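PDB 5XPC: DNAation factor-related protein 4 from Drosophila melanogaster, which probably acts in apoptotic DNA fragmentation as a nuclease of the DNA fragmentation factor family, and is represented here by its CIDE domain, which forms higher-order assemblies. Local coordinates for residues G26-S29 against L30-I34; D60-L63 against K64-A68. All blocks are in the same frame, centred on the assembly; numbering follows the deposited sequence.

Overall arrangement
The two contacts lie in series along one CIDE domain, a ubiquitin-like fold, and neither nests in the other. Interaction 1 comes first. It closes the short turn by which strand 22-27 passes into helix 30-40. The chain then runs through strands 47-50 and 56-57 to interaction 2, where helix 60-65 ends and turns toward strand 71-75. Their centres are about 10 Å apart, and the two meet directly. Asp60 OD1 probably accepts a hydrogen bond from Leu30 N at 2.8 Å, and Lys64 reaches the carbonyl of Asn28. The start of the long helix is thus tied to the short one.

Interaction 1. Residues G26-S29 against L30-I34; sequences GANS and LEMLI
Ser29 is the N-cap of helix 30-40, the helix that follows the strand hairpin in this ubiquitin-like domain, and its side chain bonds to Met32. Ser29 OG accepts from Met32 N at 2.9 Å, with an N-H...O angle of 165°. The hydroxyl can turn back over the first helical turn because chi1 is 75°, which sets OG between the backbone N and the carbonyl carbon. It thereby takes up the Met32 amide, which lacks a helical carbonyl of its own. Ser29 O makes the first regular helical bond, accepting from Leu33 N at 2.9 Å.

Met32 runs back along the turn to the end of the strand, and its chain passes Ala27. Ala27 CB lies 3.8 Å from Met32 CG and also 3.8 Å from Leu33 CB, so the methyl sits against two successive helix residues. Met32 SD rests over Ala27 CA at 3.6 Å. Asn28 N gives Met32 SD a long, weak hydrogen bond, at 3.7 Å. A bend at chi3 (-65°) then brings the methionine methyl to the Asn28 amide. Met32 CE meets Asn28 OD1 at 3.3 Å, and the two side chains cross at about a right angle.

The turn is held from several directions. Ala27 is bonded through its backbone to Arg10 in the neighbouring strand 10-15, and Gly26 N bonds to Asp59 of the second subunit. Met9 touches Met32 from a loop. Leu33 packs on Tyr12 and Val14 of strand 10-15, on Leu48 of strand 47-50 and on Leu63 of helix 60-65.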
loop_
_atom_site.group_PDB
_atom_site.type_symbol
_atom_site.label_atom_id
_atom_site.label_comp_id
_atom_site.label_asym_id
_atom_site.label_seq_id
_atom_site.Cartn_x
_atom_site.Cartn_y
_atom_site.Cartn_z
ATOM N N GLY B 26 -19.273 -2.719 -20.012
ATOM C CA GLY B 26 -19.473 -1.407 -19.407
ATOM C C GLY B 26 -20.564 -1.456 -18.348
ATOM O O GLY B 26 -21.625 -2.047 -18.556
ATOM N N ALA B 27 -20.285 -0.844 -17.198
ATOM C CA ALA B 27 -21.275 -0.812 -16.134
ATOM C C ALA B 27 -21.063 0.410 -15.251
ATOM O O ALA B 27 -19.944 0.922 -15.116
ATOM C CB ALA B 27 -21.235 -2.095 -15.277
ATOM N N ASN B 28 -22.155 0.861 -14.633
ATOM C CA ASN B 28 -22.120 1.986 -13.709
ATOM C C ASN B 28 -22.430 1.570 -12.276
ATOM O O ASN B 28 -22.594 2.436 -11.415
ATOM C CB ASN B 28 -23.083 3.087 -14.173
ATOM C CG ASN B 28 -24.536 2.639 -14.189
ATOM O OD1 ASN B 28 -24.872 1.553 -13.726
ATOM N ND2 ASN B 28 -25.410 3.495 -14.707
ATOM N N SER B 29 -22.530 0.268 -12.006
ATOM C CA SER B 29 -22.770 -0.225 -10.656
ATOM C C SER B 29 -22.367 -1.691 -10.606
ATOM O O SER B 29 -22.305 -2.373 -11.636
ATOM C CB SER B 29 -24.238 -0.066 -10.239
ATOM O OG SER B 29 -25.050 -1.048 -10.875
ATOM N N LEU B 30 -22.095 -2.168 -9.390
ATOM C CA LEU B 30 -21.827 -3.589 -9.211
ATOM C C LEU B 30 -23.043 -4.424 -9.602
ATOM O O LEU B 30 -22.904 -5.475 -10.242
ATOM C CB LEU B 30 -21.419 -3.864 -7.765
ATOM C CG LEU B 30 -21.170 -5.321 -7.378
ATOM C CD1 LEU B 30 -20.061 -5.918 -8.237
ATOM C CD2 LEU B 30 -20.822 -5.416 -5.885
ATOM N N GLU B 31 -24.242 -3.964 -9.231
ATOM C CA GLU B 31 -25.465 -4.663 -9.619
ATOM C C GLU B 31 -25.542 -4.847 -11.131
ATOM O O GLU B 31 -25.826 -5.948 -11.626
ATOM C CB GLU B 31 -26.685 -3.896 -9.109
ATOM C CG GLU B 31 -28.005 -4.432 -9.623
ATOM C CD GLU B 31 -29.199 -3.720 -9.016
ATOM O OE1 GLU B 31 -29.045 -2.559 -8.576
ATOM O OE2 GLU B 31 -30.292 -4.326 -8.974
ATOM N N MET B 32 -25.284 -3.774 -11.883
ATOM C CA MET B 32 -25.306 -3.864 -13.342
ATOM C C MET B 32 -24.202 -4.781 -13.867
ATOM O O MET B 32 -24.426 -5.562 -14.803
ATOM C CB MET B 32 -25.173 -2.469 -13.959
ATOM C CG MET B 32 -25.036 -2.503 -15.486
ATOM S SD MET B 32 -24.912 -0.891 -16.291
ATOM C CE MET B 32 -26.523 -0.180 -15.935
ATOM N N LEU B 33 -22.996 -4.690 -13.298
ATOM C CA LEU B 33 -21.894 -5.499 -13.810
ATOM C C LEU B 33 -22.172 -6.978 -13.608
ATOM O O LEU B 33 -21.907 -7.795 -14.499
ATOM C CB LEU B 33 -20.577 -5.114 -13.137
ATOM C CG LEU B 33 -19.320 -5.838 -13.636
ATOM C CD1 LEU B 33 -19.226 -5.791 -15.171
ATOM C CD2 LEU B 33 -18.058 -5.207 -13.019
ATOM N N ILE B 34 -22.729 -7.338 -12.448
ATOM C CA ILE B 34 -23.058 -8.734 -12.189
ATOM C C ILE B 34 -24.171 -9.207 -13.120
ATOM O O ILE B 34 -24.124 -10.329 -13.638
ATOM C CB ILE B 34 -23.425 -8.923 -10.706
ATOM C CG1 ILE B 34 -22.171 -8.766 -9.843
ATOM C CG2 ILE B 34 -24.097 -10.284 -10.484
ATOM C CD1 ILE B 34 -22.407 -8.964 -8.383
#

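Interaction 2. Residues D60-L63 against K64-A68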
loop_
_atom_site.group_PDB
_atom_site.type_symbol
_atom_site.label_atom_id
_atom_site.label_comp_id
_atom_site.label_asym_id
_atom_site.label_seq_id
_atom_site.Cartn_x
_atom_site.Cartn_y
_atom_site.Cartn_z
ATOM N N ASP B 60 -20.618 -2.028 -4.001
ATOM C CA ASP B 60 -20.427 -1.084 -5.098
ATOM C C ASP B 60 -19.273 -0.131 -4.816
ATOM O O ASP B 60 -18.534 0.254 -5.733
ATOM C CB ASP B 60 -21.718 -0.302 -5.328
ATOM C CG ASP B 60 -21.690 0.504 -6.605
ATOM O OD1 ASP B 60 -21.390 -0.075 -7.669
ATOM O OD2 ASP B 60 -21.949 1.726 -6.540
ATOM N N GLU B 61 -19.105 0.262 -3.552
ATOM C CA GLU B 61 -18.050 1.208 -3.208
ATOM C C GLU B 61 -16.677 0.620 -3.499
ATOM O O GLU B 61 -15.790 1.317 -4.010
ATOM C CB GLU B 61 -18.167 1.619 -1.739
ATOM C CG GLU B 61 -19.426 2.413 -1.407
ATOM C CD GLU B 61 -20.687 1.545 -1.356
ATOM O OE1 GLU B 61 -20.577 0.328 -1.097
ATOM O OE2 GLU B 61 -21.791 2.083 -1.574
ATOM N N TYR B 62 -16.491 -0.670 -3.209
ATOM C CA TYR B 62 -15.231 -1.315 -3.555
ATOM C C TYR B 62 -15.030 -1.350 -5.066
ATOM O O TYR B 62 -13.943 -1.032 -5.557
ATOM C CB TYR B 62 -15.144 -2.732 -2.978
ATOM C CG TYR B 62 -13.755 -3.291 -3.210
ATOM C CD1 TYR B 62 -12.667 -2.804 -2.491
ATOM C CD2 TYR B 62 -13.518 -4.249 -4.193
ATOM C CE1 TYR B 62 -11.383 -3.277 -2.716
ATOM C CE2 TYR B 62 -12.237 -4.732 -4.429
ATOM C CZ TYR B 62 -11.171 -4.232 -3.687
ATOM O OH TYR B 62 -9.895 -4.703 -3.913
ATOM N N LEU B 63 -16.058 -1.759 -5.818
ATOM C CA LEU B 63 -15.944 -1.792 -7.276
ATOM C C LEU B 63 -15.472 -0.450 -7.822
ATOM O O LEU B 63 -14.557 -0.381 -8.653
ATOM C CB LEU B 63 -17.283 -2.170 -7.915
ATOM C CG LEU B 63 -17.275 -2.038 -9.451
ATOM C CD1 LEU B 63 -16.358 -3.076 -10.048
ATOM C CD2 LEU B 63 -18.666 -2.199 -10.055
ATOM N N LYS B 64 -16.076 0.632 -7.354
ATOM C CA LYS B 64 -15.736 1.933 -7.913
ATOM C C LYS B 64 -14.401 2.457 -7.413
ATOM O O LYS B 64 -13.881 3.427 -7.976
ATOM C CB LYS B 64 -16.882 2.902 -7.632
ATOM C CG LYS B 64 -18.050 2.579 -8.566
ATOM C CD LYS B 64 -19.366 3.196 -8.171
ATOM C CE LYS B 64 -20.408 2.868 -9.240
ATOM N NZ LYS B 64 -21.805 3.050 -8.745
ATOM N N SER B 65 -13.820 1.823 -6.394
ATOM C CA SER B 65 -12.467 2.161 -5.977
ATOM C C SER B 65 -11.413 1.553 -6.891
ATOM O O SER B 65 -10.252 1.980 -6.846
ATOM C CB SER B 65 -12.224 1.686 -4.541
ATOM O OG SER B 65 -11.898 0.295 -4.511
ATOM N N LEU B 66 -11.788 0.559 -7.710
ATOM C CA LEU B 66 -10.823 -0.131 -8.546
ATOM C C LEU B 66 -10.582 0.642 -9.835
ATOM O O LEU B 66 -11.456 1.381 -10.301
ATOM C CB LEU B 66 -11.304 -1.536 -8.885
ATOM C CG LEU B 66 -11.456 -2.481 -7.693
ATOM C CD1 LEU B 66 -12.333 -3.686 -8.057
ATOM C CD2 LEU B 66 -10.071 -2.917 -7.200
ATOM N N PRO B 67 -9.399 0.490 -10.419
ATOM C CA PRO B 67 -9.146 1.094 -11.735
ATOM C C PRO B 67 -10.086 0.518 -12.782
ATOM O O PRO B 67 -10.466 -0.659 -12.735
ATOM C CB PRO B 67 -7.691 0.712 -12.033
ATOM C CG PRO B 67 -7.105 0.315 -10.715
ATOM C CD PRO B 67 -8.233 -0.240 -9.899
ATOM N N ALA B 68 -10.471 1.363 -13.732
ATOM C CA ALA B 68 -11.165 0.855 -14.906
ATOM C C ALA B 68 -10.298 -0.199 -15.590
ATOM O O ALA B 68 -9.067 -0.169 -15.508
ATOM C CB ALA B 68 -11.491 1.992 -15.876
#
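Asp60 and Lys64 form a salt bridge one turn apart on helix 60-65, the short helix before the last strand of the ubiquitin-like sheet. Lys64 NZ approaches Asp60 OD2 on the syn lone pair, at 2.6 Å. The lysine chain is extended beyond CG and lies obliquely across the aspartate. Both ends have second partners in the turn 28-30: NZ bonds to Asn28 O, and Asp60 OD1 accepts from Leu30 N. These bonds probably hold the carboxylate in place. In the backbone of the same turn, Lys64 N bonds to Asp60 O at 3.0 Å, a regular helical bond.

Toward the C-terminal end the helix tightens. Ser65 N makes only a weak bond to Glu61 O and also turns to Tyr62 O, while Leu66 N bonds to Leu63 O at 3.1 Å. The i to i+3 bonds show the last turn narrowing as the chain leaves the helix.

The tightly packed part is apolar. Leu63 faces Tyr12 and Phe72 of the sheet, and Leu66 lies against Phe72 and Leu50. The Leu66 methyls reach back to the Tyr62 ring, with Leu66 CD1 at 3.8 Å from Tyr62 CE2. Leu66 CD2 comes to 3.7 Å from Tyr62 OH.

The salt-bridged pair and Glu61 form the looser, partly exposed side. The Glu61 side chain points away from 64-68 toward the third subunit, where it has a long, weak ion pair with Lys36, while Tyr62 OH bonds to Gln69 of that subunit.

Tyr62 O is gripped twice by one residue. Ser65 chi1 of 81° sets OG between its own backbone N and carbonyl carbon, turned back to the tyrosine carbonyl. Ser65 N comes from above the plane of that carbonyl, while Ser65 OG donates to Tyr62 O in the plane, on a lone pair, at 2.7 Å.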